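Side-chain contacts in putative glutathione S-transferase (Corynebacterium glutamicum, PDB 3M1G), which probably acts as a glutathione transferase of the ECM4-like subfamily, pairing a thioredoxin-like N-terminal domain with an all-helical C-terminal domain: residues R191-E195 and V196-V200; L252-D256 and A257-G261; N275-G278 and Y279-D282; F284-P287 and G288-D291; D294-E297 and I298-Y302. All blocks are in the same frame, centred on the assembly; numbering follows the deposited sequence.

Contact 1 of 5, residues R191-E195 and V196-V200; sequences RIFTE and VNNGV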
# COMPACT_ATOMS: atom_id res chain seq x y z
N ARG A 191 17.18 2.35 -19.03
CA ARG A 191 16.17 1.40 -18.63
C ARG A 191 15.50 1.86 -17.33
O ARG A 191 14.28 1.85 -17.23
CB ARG A 191 16.76 0.01 -18.46
CG ARG A 191 15.69 -1.10 -18.29
CD ARG A 191 16.29 -2.49 -18.37
NE ARG A 191 15.26 -3.52 -18.17
CZ ARG A 191 15.53 -4.81 -17.98
NH1 ARG A 191 16.76 -5.24 -17.99
NH2 ARG A 191 14.54 -5.67 -17.81
N ILE A 192 16.27 2.32 -16.35
CA ILE A 192 15.67 2.82 -15.11
C ILE A 192 14.77 4.03 -15.39
O ILE A 192 13.65 4.15 -14.86
CB ILE A 192 16.74 3.14 -14.08
CG1 ILE A 192 17.37 1.83 -13.59
CG2 ILE A 192 16.17 3.97 -12.91
CD1 ILE A 192 18.65 2.06 -12.69
N PHE A 193 15.22 4.92 -16.26
CA PHE A 193 14.43 6.10 -16.56
C PHE A 193 13.05 5.77 -17.20
O PHE A 193 12.04 6.27 -16.74
CB PHE A 193 15.19 7.01 -17.51
CG PHE A 193 14.39 8.15 -17.98
CD1 PHE A 193 14.01 9.15 -17.09
CD2 PHE A 193 14.00 8.24 -19.30
CE1 PHE A 193 13.27 10.24 -17.53
CE2 PHE A 193 13.24 9.34 -19.76
CZ PHE A 193 12.86 10.32 -18.88
N THR A 194 13.02 5.00 -18.26
CA THR A 194 11.76 4.76 -18.95
C THR A 194 10.84 3.80 -18.16
O THR A 194 9.63 3.97 -18.16
CB THR A 194 11.96 4.26 -20.41
OG1 THR A 194 12.62 2.99 -20.41
CG2 THR A 194 12.77 5.28 -21.27
N GLU A 195 11.39 2.81 -17.49
CA GLU A 195 10.54 1.77 -16.88
C GLU A 195 10.25 1.99 -15.39
O GLU A 195 9.28 1.43 -14.88
CB GLU A 195 11.21 0.42 -17.04
CG GLU A 195 11.66 0.10 -18.44
CD GLU A 195 10.56 0.27 -19.49
OE1 GLU A 195 9.59 -0.55 -19.45
OE2 GLU A 195 10.71 1.18 -20.35
N VAL A 196 11.08 2.78 -14.70
CA VAL A 196 10.97 3.00 -13.25
C VAL A 196 10.73 4.47 -12.90
O VAL A 196 9.66 4.79 -12.33
CB VAL A 196 12.18 2.44 -12.52
CG1 VAL A 196 12.08 2.66 -10.99
CG2 VAL A 196 12.33 0.90 -12.87
N ASN A 197 11.69 5.37 -13.23
CA ASN A 197 11.54 6.78 -12.90
C ASN A 197 10.26 7.36 -13.49
O ASN A 197 9.50 8.01 -12.78
CB ASN A 197 12.72 7.70 -13.39
CG ASN A 197 14.08 7.31 -12.84
OD1 ASN A 197 15.06 7.44 -13.57
ND2 ASN A 197 14.18 6.87 -11.55
N ASN A 198 10.07 7.19 -14.80
CA ASN A 198 8.84 7.55 -15.44
C ASN A 198 7.75 6.53 -15.28
O ASN A 198 6.59 6.85 -15.44
CB ASN A 198 9.04 7.67 -16.95
CG ASN A 198 9.34 9.05 -17.37
OD1 ASN A 198 9.03 10.01 -16.67
ND2 ASN A 198 9.92 9.18 -18.56
N GLY A 199 8.16 5.28 -15.09
CA GLY A 199 7.25 4.13 -14.98
C GLY A 199 6.17 4.30 -13.92
O GLY A 199 5.02 3.92 -14.14
N VAL A 200 6.54 4.87 -12.77
CA VAL A 200 5.56 5.14 -11.72
C VAL A 200 4.51 6.17 -12.17
O VAL A 200 3.31 5.99 -11.88
CB VAL A 200 6.21 5.49 -10.36
CG1 VAL A 200 7.05 4.28 -9.85
CG2 VAL A 200 7.06 6.81 -10.40

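Contact 2 of 5, residues L252-D256 and A257-G261; sequences LVRFD and AVYHG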
# COMPACT_ATOMS: atom_id res chain seq x y z
N LEU A 252 12.73 5.27 -5.50
CA LEU A 252 12.58 4.26 -4.44
C LEU A 252 12.18 4.87 -3.10
O LEU A 252 11.33 4.31 -2.39
CB LEU A 252 13.83 3.41 -4.27
CG LEU A 252 14.23 2.49 -5.41
CD1 LEU A 252 15.52 1.72 -5.02
CD2 LEU A 252 13.12 1.53 -5.86
N VAL A 253 12.75 6.03 -2.77
CA VAL A 253 12.48 6.68 -1.50
C VAL A 253 11.06 7.27 -1.38
O VAL A 253 10.56 7.50 -0.27
CB VAL A 253 13.56 7.72 -1.18
CG1 VAL A 253 13.29 9.07 -1.91
CG2 VAL A 253 13.69 7.89 0.33
N ARG A 254 10.41 7.48 -2.52
CA ARG A 254 9.06 7.95 -2.59
C ARG A 254 8.07 6.81 -2.82
O ARG A 254 6.85 7.03 -2.89
CB ARG A 254 8.91 8.97 -3.74
CG ARG A 254 9.59 10.30 -3.49
CD ARG A 254 9.74 11.14 -4.76
NE ARG A 254 10.26 12.45 -4.39
CZ ARG A 254 11.54 12.69 -4.05
NH1 ARG A 254 12.42 11.71 -4.09
NH2 ARG A 254 11.92 13.90 -3.66
N PHE A 255 8.57 5.60 -2.96
CA PHE A 255 7.71 4.50 -3.38
C PHE A 255 6.66 4.06 -2.36
O PHE A 255 5.45 4.17 -2.62
CB PHE A 255 8.52 3.30 -3.86
CG PHE A 255 7.72 2.34 -4.68
CD1 PHE A 255 6.98 1.34 -4.07
CD2 PHE A 255 7.70 2.45 -6.03
CE1 PHE A 255 6.25 0.44 -4.82
CE2 PHE A 255 6.97 1.56 -6.81
CZ PHE A 255 6.24 0.52 -6.18
N ASP A 256 7.09 3.57 -1.21
CA ASP A 256 6.12 3.14 -0.21
C ASP A 256 5.28 4.32 0.28
O ASP A 256 4.05 4.17 0.51
CB ASP A 256 6.79 2.41 0.96
CG ASP A 256 7.36 1.04 0.57
OD1 ASP A 256 7.08 0.59 -0.57
OD2 ASP A 256 8.09 0.42 1.39
N ALA A 257 5.90 5.49 0.39
CA ALA A 257 5.21 6.69 0.89
C ALA A 257 4.11 7.22 -0.04
O ALA A 257 3.10 7.75 0.45
CB ALA A 257 6.23 7.83 1.20
N VAL A 258 4.30 7.11 -1.35
CA VAL A 258 3.40 7.74 -2.33
C VAL A 258 3.02 6.83 -3.50
O VAL A 258 1.85 6.56 -3.73
CB VAL A 258 3.99 9.04 -2.94
CG1 VAL A 258 3.10 9.52 -4.09
CG2 VAL A 258 4.13 10.12 -1.86
N TYR A 259 3.99 6.35 -4.24
CA TYR A 259 3.68 5.65 -5.50
C TYR A 259 2.91 4.36 -5.29
O TYR A 259 2.06 3.99 -6.09
CB TYR A 259 4.96 5.34 -6.27
CG TYR A 259 5.83 6.57 -6.63
CD1 TYR A 259 5.27 7.79 -6.98
CD2 TYR A 259 7.23 6.48 -6.61
CE1 TYR A 259 6.08 8.88 -7.32
CE2 TYR A 259 8.03 7.54 -6.93
CZ TYR A 259 7.46 8.74 -7.31
OH TYR A 259 8.24 9.80 -7.66
N HIS A 260 3.23 3.66 -4.23
CA HIS A 260 2.56 2.38 -3.87
C HIS A 260 1.04 2.50 -3.89
O HIS A 260 0.37 1.69 -4.53
CB HIS A 260 3.07 1.89 -2.50
CG HIS A 260 2.52 0.55 -2.09
ND1 HIS A 260 1.28 0.42 -1.51
CD2 HIS A 260 3.02 -0.71 -2.23
CE1 HIS A 260 1.01 -0.87 -1.34
NE2 HIS A 260 2.08 -1.58 -1.71
N GLY A 261 0.50 3.48 -3.15
CA GLY A 261 -0.95 3.71 -3.08
C GLY A 261 -1.49 4.77 -4.07
O GLY A 261 -2.32 4.47 -4.92
O HOH W 1 8.75 5.80 0.76
O HOH W 2 1.58 5.06 -0.85

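Contact 3 of 5, residues N275-G278 and Y279-D282; sequences NLWG and YLRD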
# COMPACT_ATOMS: atom_id res chain seq x y z
N ASN A 275 16.63 -7.17 -1.56
CA ASN A 275 17.78 -6.43 -2.05
C ASN A 275 17.52 -4.94 -2.23
O ASN A 275 18.32 -4.11 -1.78
CB ASN A 275 18.34 -7.04 -3.32
CG ASN A 275 18.94 -8.39 -3.06
OD1 ASN A 275 19.87 -8.51 -2.29
ND2 ASN A 275 18.36 -9.41 -3.64
N LEU A 276 16.38 -4.59 -2.84
CA LEU A 276 16.05 -3.17 -3.01
C LEU A 276 15.92 -2.48 -1.68
O LEU A 276 16.31 -1.31 -1.55
CB LEU A 276 14.75 -2.97 -3.81
CG LEU A 276 14.89 -3.30 -5.32
CD1 LEU A 276 13.48 -3.37 -5.97
CD2 LEU A 276 15.73 -2.26 -6.00
N TRP A 277 15.34 -3.16 -0.69
CA TRP A 277 15.12 -2.53 0.62
C TRP A 277 16.42 -2.31 1.40
O TRP A 277 16.59 -1.27 2.04
CB TRP A 277 14.14 -3.35 1.45
CG TRP A 277 13.81 -2.87 2.83
CD1 TRP A 277 13.75 -3.66 3.92
CD2 TRP A 277 13.47 -1.53 3.29
NE1 TRP A 277 13.40 -2.93 5.02
CE2 TRP A 277 13.23 -1.62 4.68
CE3 TRP A 277 13.36 -0.28 2.67
CZ2 TRP A 277 12.84 -0.51 5.46
CZ3 TRP A 277 13.02 0.85 3.46
CH2 TRP A 277 12.76 0.71 4.83
N GLY A 278 17.32 -3.29 1.37
CA GLY A 278 18.67 -3.14 1.90
C GLY A 278 19.41 -2.00 1.23
O GLY A 278 19.95 -1.11 1.89
N TYR A 279 19.37 -1.98 -0.10
CA TYR A 279 19.97 -0.89 -0.91
C TYR A 279 19.40 0.48 -0.58
O TYR A 279 20.13 1.45 -0.39
CB TYR A 279 19.80 -1.27 -2.39
CG TYR A 279 20.05 -0.21 -3.45
CD1 TYR A 279 21.30 -0.00 -3.96
CD2 TYR A 279 18.99 0.54 -3.97
CE1 TYR A 279 21.52 0.92 -4.96
CE2 TYR A 279 19.20 1.47 -4.98
CZ TYR A 279 20.48 1.64 -5.47
OH TYR A 279 20.72 2.54 -6.48
N LEU A 280 18.08 0.58 -0.52
CA LEU A 280 17.43 1.83 -0.17
C LEU A 280 17.84 2.36 1.18
O LEU A 280 18.11 3.56 1.34
CB LEU A 280 15.91 1.71 -0.28
CG LEU A 280 15.06 2.96 0.05
CD1 LEU A 280 15.49 4.21 -0.72
CD2 LEU A 280 13.51 2.64 -0.13
N ARG A 281 17.90 1.49 2.17
CA ARG A 281 18.32 1.92 3.50
C ARG A 281 19.79 2.38 3.53
O ARG A 281 20.12 3.39 4.18
CB ARG A 281 18.09 0.78 4.51
CG ARG A 281 16.61 0.61 4.87
CD ARG A 281 16.40 -0.54 5.80
NE ARG A 281 16.62 -1.82 5.14
CZ ARG A 281 16.65 -3.00 5.77
NH1 ARG A 281 16.79 -4.11 5.06
NH2 ARG A 281 16.53 -3.07 7.09
N ASP A 282 20.66 1.63 2.86
CA ASP A 282 22.12 1.90 2.74
C ASP A 282 22.31 3.32 2.15
O ASP A 282 22.99 4.15 2.71
CB ASP A 282 22.69 0.78 1.84
CG ASP A 282 24.23 0.76 1.71
OD1 ASP A 282 24.94 1.53 2.36
OD2 ASP A 282 24.72 -0.11 0.96

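Contact 4 of 5, residues F284-P287 and G288-D291; sequences FQTP and GFGD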
# COMPACT_ATOMS: atom_id res chain seq x y z
N PHE A 284 19.89 5.76 1.94
CA PHE A 284 19.23 6.72 2.81
C PHE A 284 20.14 7.16 3.93
O PHE A 284 20.21 8.34 4.25
CB PHE A 284 17.91 6.17 3.40
CG PHE A 284 17.19 7.16 4.28
CD1 PHE A 284 17.50 7.26 5.64
CD2 PHE A 284 16.22 8.01 3.74
CE1 PHE A 284 16.87 8.22 6.46
CE2 PHE A 284 15.56 8.95 4.55
CZ PHE A 284 15.90 9.05 5.92
N GLN A 285 20.85 6.21 4.51
CA GLN A 285 21.74 6.46 5.66
C GLN A 285 23.06 7.11 5.27
O GLN A 285 23.86 7.41 6.14
CB GLN A 285 21.97 5.16 6.43
CG GLN A 285 20.66 4.57 6.97
CD GLN A 285 20.77 3.16 7.49
OE1 GLN A 285 21.86 2.62 7.68
NE2 GLN A 285 19.60 2.53 7.73
N THR A 286 23.26 7.39 3.99
CA THR A 286 24.49 8.04 3.50
C THR A 286 24.27 9.55 3.39
O THR A 286 23.20 10.01 2.97
CB THR A 286 24.86 7.46 2.11
OG1 THR A 286 25.00 6.03 2.22
CG2 THR A 286 26.15 8.09 1.53
N PRO A 287 25.28 10.35 3.75
CA PRO A 287 25.18 11.79 3.56
C PRO A 287 24.76 12.18 2.17
O PRO A 287 25.17 11.54 1.21
CB PRO A 287 26.62 12.28 3.87
CG PRO A 287 27.10 11.33 4.87
CD PRO A 287 26.54 9.98 4.43
N GLY A 288 23.94 13.23 2.07
CA GLY A 288 23.43 13.68 0.78
C GLY A 288 22.05 13.12 0.43
O GLY A 288 21.28 13.75 -0.29
N PHE A 289 21.75 11.95 0.96
CA PHE A 289 20.54 11.20 0.58
C PHE A 289 19.41 11.49 1.62
O PHE A 289 18.54 12.35 1.38
CB PHE A 289 20.89 9.70 0.45
CG PHE A 289 21.73 9.37 -0.77
CD1 PHE A 289 23.11 9.43 -0.71
CD2 PHE A 289 21.14 8.96 -1.96
CE1 PHE A 289 23.89 9.11 -1.81
CE2 PHE A 289 21.93 8.63 -3.09
CZ PHE A 289 23.32 8.72 -3.01
N GLY A 290 19.45 10.83 2.77
CA GLY A 290 18.42 11.00 3.78
C GLY A 290 18.30 12.42 4.29
O GLY A 290 17.20 12.88 4.60
N ASP A 291 19.41 13.14 4.34
CA ASP A 291 19.42 14.49 4.89
C ASP A 291 18.95 15.52 3.87
O ASP A 291 18.99 16.71 4.16
CB ASP A 291 20.79 14.84 5.57
CG ASP A 291 21.99 14.92 4.59
OD1 ASP A 291 21.83 14.72 3.35
OD2 ASP A 291 23.13 15.23 5.08
O HOH W 3 21.99 11.66 4.84

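Contact 5 of 5, residues D294-E297 and I298-Y302; sequences DFTE and IKQHY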
# COMPACT_ATOMS: atom_id res chain seq x y z
N ASP A 294 12.67 15.00 2.59
CA ASP A 294 11.61 15.50 3.47
C ASP A 294 10.31 14.75 3.16
O ASP A 294 9.61 15.05 2.18
CB ASP A 294 11.43 17.02 3.31
CG ASP A 294 10.47 17.63 4.35
OD1 ASP A 294 9.49 16.95 4.70
OD2 ASP A 294 10.70 18.81 4.79
N PHE A 295 10.01 13.76 4.00
CA PHE A 295 8.87 12.87 3.73
C PHE A 295 7.53 13.60 3.81
O PHE A 295 6.61 13.27 3.05
CB PHE A 295 8.88 11.67 4.66
CG PHE A 295 9.96 10.67 4.35
CD1 PHE A 295 9.85 9.85 3.25
CD2 PHE A 295 11.06 10.53 5.18
CE1 PHE A 295 10.82 8.91 2.98
CE2 PHE A 295 12.02 9.61 4.92
CZ PHE A 295 11.90 8.78 3.81
N THR A 296 7.43 14.60 4.68
CA THR A 296 6.20 15.39 4.79
C THR A 296 5.91 16.17 3.53
O THR A 296 4.79 16.16 3.06
CB THR A 296 6.24 16.33 6.00
OG1 THR A 296 6.38 15.53 7.18
CG2 THR A 296 4.95 17.19 6.12
N GLU A 297 6.93 16.85 2.97
CA GLU A 297 6.70 17.64 1.77
C GLU A 297 6.49 16.74 0.58
O GLU A 297 5.70 17.07 -0.30
CB GLU A 297 7.85 18.63 1.50
CG GLU A 297 7.81 19.74 2.52
CD GLU A 297 8.64 20.96 2.19
OE1 GLU A 297 9.18 21.05 1.08
OE2 GLU A 297 8.71 21.86 3.06
N ILE A 298 7.15 15.61 0.53
CA ILE A 298 6.88 14.62 -0.54
C ILE A 298 5.38 14.21 -0.50
O ILE A 298 4.66 14.39 -1.49
CB ILE A 298 7.81 13.40 -0.41
CG1 ILE A 298 9.25 13.78 -0.78
CG2 ILE A 298 7.31 12.17 -1.25
CD1 ILE A 298 10.29 12.74 -0.33
N LYS A 299 4.90 13.72 0.65
CA LYS A 299 3.51 13.21 0.75
C LYS A 299 2.47 14.30 0.55
O LYS A 299 1.46 14.12 -0.14
CB LYS A 299 3.29 12.50 2.09
CG LYS A 299 4.08 11.20 2.27
CD LYS A 299 3.99 10.68 3.70
CE LYS A 299 2.59 10.12 4.05
NZ LYS A 299 2.48 9.86 5.50
N GLN A 300 2.70 15.46 1.16
CA GLN A 300 1.77 16.57 0.99
C GLN A 300 1.64 16.98 -0.48
O GLN A 300 0.52 17.24 -0.97
CB GLN A 300 2.20 17.76 1.84
CG GLN A 300 1.91 17.49 3.31
CD GLN A 300 2.27 18.68 4.17
OE1 GLN A 300 2.88 19.60 3.70
NE2 GLN A 300 1.90 18.65 5.43
N HIS A 301 2.75 17.02 -1.20
CA HIS A 301 2.69 17.48 -2.58
C HIS A 301 1.81 16.55 -3.42
O HIS A 301 0.89 16.97 -4.10
CB HIS A 301 4.06 17.57 -3.23
CG HIS A 301 3.98 17.78 -4.71
ND1 HIS A 301 3.64 19.00 -5.25
CD2 HIS A 301 4.09 16.92 -5.74
CE1 HIS A 301 3.56 18.88 -6.57
NE2 HIS A 301 3.82 17.63 -6.89
N TYR A 302 2.07 15.26 -3.33
CA TYR A 302 1.39 14.33 -4.23
C TYR A 302 -0.09 14.22 -3.85
O TYR A 302 -0.97 14.34 -4.71
CB TYR A 302 2.07 12.96 -4.17
CG TYR A 302 3.31 12.89 -4.99
CD1 TYR A 302 4.54 13.26 -4.45
CD2 TYR A 302 3.27 12.47 -6.31
CE1 TYR A 302 5.70 13.19 -5.19
CE2 TYR A 302 4.42 12.39 -7.08
CZ TYR A 302 5.64 12.79 -6.52
OH TYR A 302 6.82 12.70 -7.25

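Contact 1 of 5, residues R191-E195 and V196-V200
Ile-192 is the first residue here to meet the following turn with its side chain: its CG2 branch, anti to the backbone N, lies 3.7 Å from Asn-197 OD1, while the end of the side chain leads away from the turn; Ile-192 also packs on Trp-225 and Leu-248. Its carbonyl oxygen is gripped twice. Asn-197 N donates to Ile-192 O at 2.8 Å and Val-196 N donates to the same oxygen at 2.9 Å, from opposite faces of the carbonyl plane; the bond from Asn-197 is the straighter, 162° against 140° at the hydrogen. One acceptor thus serves both an i+4 and an i+5 donor. Phe-193 continues the wider spacing, since Asn-198 N reaches Phe-193 O at 2.9 Å. With CG anti to the backbone N, the Phe-193 ring runs alongside Asn-198, and its CZ comes to 3.2 Å from Asn-198 ND2 with ring and amide planes 51° apart. The edge of that ring faces Asn-197 OD1, which also stands 3.3 Å from Phe-193 CA. The amide of Asn-197 is held from outside, ND2 by Thr-251 OG1 and Arg-247 O. Thr-194 turns its OG1 to Glu-195 OE2, using the anti lone pair of that oxygen, and Glu-195 OE1 forms a salt bridge with Arg-218. Glu-195 O receives the CA-H of Gly-199 at 3.4 Å. Successive i+5 bonds of this kind define a pi-type widening, here where helix 182-197 gives way to helix 199-204, which carries the predicted proton donor/acceptor Tyr-201 in the C-terminal GST domain.

Contact 2 of 5, residues L252-D256 and A257-G261
A pi-type turn in the short helix 255-259 of the GST C-terminal domain brings Tyr-259, predicted to lower the pKa of the active-site cysteine, back over Arg-254. The Tyr-259 ring and the arginine chain run side by side in the same direction: Arg-254 CB touches CE2 of Tyr-259 at 3.6 Å, and Arg-254 CD lies 3.5 Å from Tyr-259 OH. One face of the ring is overlaid toward its rim by Arg-254 O. That oxygen accepts from Val-258 N at 3.0 Å and from Tyr-259 N at 3.2 Å, the two donors coming from opposite faces of the carbonyl plane. The next bond, His-260 N to Phe-255 O at 2.8 Å and 165°, keeps the i+5 spacing. Phe-255, its CG anti to the backbone N (chi1 -162°), runs at a slant to Tyr-259, with Phe-255 CD2 4.0 Å from Tyr-259 CB, and also presents CE1 to the edge of the His-260 ring. A water bridges the kink between the helices, donating to Val-253 O and accepting from Ala-257 N. The guanidinium extends away from the tyrosine, where Pro-250 O, Ala-69 O and His-74 ND1 engage it, while Asp-256 receives Ile-270 N. Arg-254 thus meets Tyr-259 with its aliphatic shaft and carbonyl, which may help to position the phenol, whose OH probably hydrogen-bonds to Tyr-302 OH, consistent with a hydroxyl network close to the predicted catalytic residues.

Contact 3 of 5, residues N275-G278 and Y279-D282
Arg-281 lays its guanidinium flat over one face of the Trp-277 indole, one helical turn earlier. The planes are only 9° apart, and Arg-281 CZ stands 3.6 Å from the centroid of the five-membered ring of Trp-277, 26° off its normal, which meets the geometry of a cation-pi stack. The methylenes extend the overlap: Arg-281 CD sits 3.7 Å from the centroid of the six-membered ring of Trp-277, a CH-pi contact. A bend at chi3 (-70°) folds the arginine back, so that Arg-281 NE also donates to Trp-277 O at 3.1 Å. This oxygen takes a second bond from Arg-281 N, and the two donors arrive from opposite faces of its plane, NE from well above it. Stack and bond together fix the rotation of the guanidinium, whose NH2 goes on to Thr-326 OG1 and whose NH1 meets a glycerol. At the indole edge, Leu-280 CD2 lies 4.0 Å from Trp-277 CZ3. The stack belongs to helix 274-284: Phe-324 meets the indole edge-to-face, Tyr-279 and Leu-280 pack on helix 243-253, where Asp-245 holds Tyr-279 OH, and Asp-282 forms a salt bridge with Arg-234.

Contact 4 of 5, residues F284-P287 and G288-D291
Phe-289 folds back over Thr-286 from its first side-chain atom: CB lies 3.4 Å from Thr-286 O, and the same oxygen accepts from Phe-289 N at 3.1 Å. Further out, CD1 of Phe-289 comes 3.5 Å from Pro-287 O and 3.9 Å from Thr-286 CB, so the backbone oxygens line the ring edge. CE1 then reaches toward the Thr-286 methyl CG2, which is set anti to the threonine N and lies alongside the ring. The ring ends among Ile-246, Tyr-249, Ile-78 and Leu-82, between helices 243-253 and 71-83. Phe-284 works differently, using a face: Gly-290 CA sits 3.7 Å from the centroid of its ring and 15° off the normal, a CH-pi contact. Gly-290 N also gives a weak bond to Phe-284 O. A water donates to Thr-286 O and accepts from Asp-291 N, bridging the two. Asp-291 OD1 receives a weak bond from Gly-288 N, whereas its OD2 pairs with Arg-81. The Phe-289 N to Thr-286 O bond spans i to i+3, and with Pro-287 in the extended conformation and Gly-288 at positive phi (95°) it closes a type II beta turn, here in the connection from helix 274-284 to helix 295-305.

Contact 5 of 5, residues D294-E297 and I298-Y302
Thr-296 and Gln-300 lie side by side, one turn apart, pointing the same way along the outer surface of the helix. The Thr-296 methyl CG2 meets the amide end of the glutamine, 3.5 Å from Gln-300 NE2, while Gln-300 CG sits 3.2 Å from Thr-296 O. An extended chain beyond CG carries the Gln-300 amide back along the threonine. On the buried side, Ile-298 covers the carbonyl of Asp-294: with CG1 beside its own backbone N (chi1 -70°), that atom lies 3.2 Å from Asp-294 O and CD1 follows closely. Lys-299 similarly runs CB, CG and CD past Phe-295 O before bending at chi3, and its NZ is bound by the carbonyl oxygens of Pro-316 and Gly-318. These pairs ride on regular i+4 backbone bonds, the first being Ile-298 N to Asp-294 O at 3.0 Å, in the carbonyl plane. Asp-294 is the N-cap of helix 295-305 in the C-terminal GST domain: Glu-297 N donates to Asp-294 OD1 at 3.1 Å and 164°, meeting the oxygen from above the carboxylate plane. This capping bond ties the side chain to the first turn, and Asn-356 ND2 holds the other oxygen, OD2. Its place at the N-terminal end of the helix probably stabilises the carboxylate as well. Farther out, Ile-298 packs on Val-258 of helix 255-259. His-301 sends NE2 to Asp-99 and leans on Ala-69 and Pro-96. At the end of the segment stands Tyr-302, predicted to lower the pKa of the active-site cysteine; its OH and that of Tyr-201 are hydrogen-bonded.

Contacts 2, 3 and 4 are largely buried, whereas contacts 1 and 5 each have a partly exposed side. Contacts 1 and 2 share pi-type widening with a doubly accepting carbonyl, and they touch where Val-200 CG2 packs 3.7 Å from Tyr-259 CZ. Contact 5 instead keeps regular i+4 spacing after a capped start; it adjoins contact 2 through Val-258 and the tyrosine hydroxyls near the predicted active site. Contacts 3 and 4 adjoin in sequence, the first a cation-pi stack on helix 274-284, the second a glycine-containing turn beyond it. Contact 4 reaches contact 5 through Phe-284 on Phe-295, whereas Leu-252 joins contact 2 to contact 3.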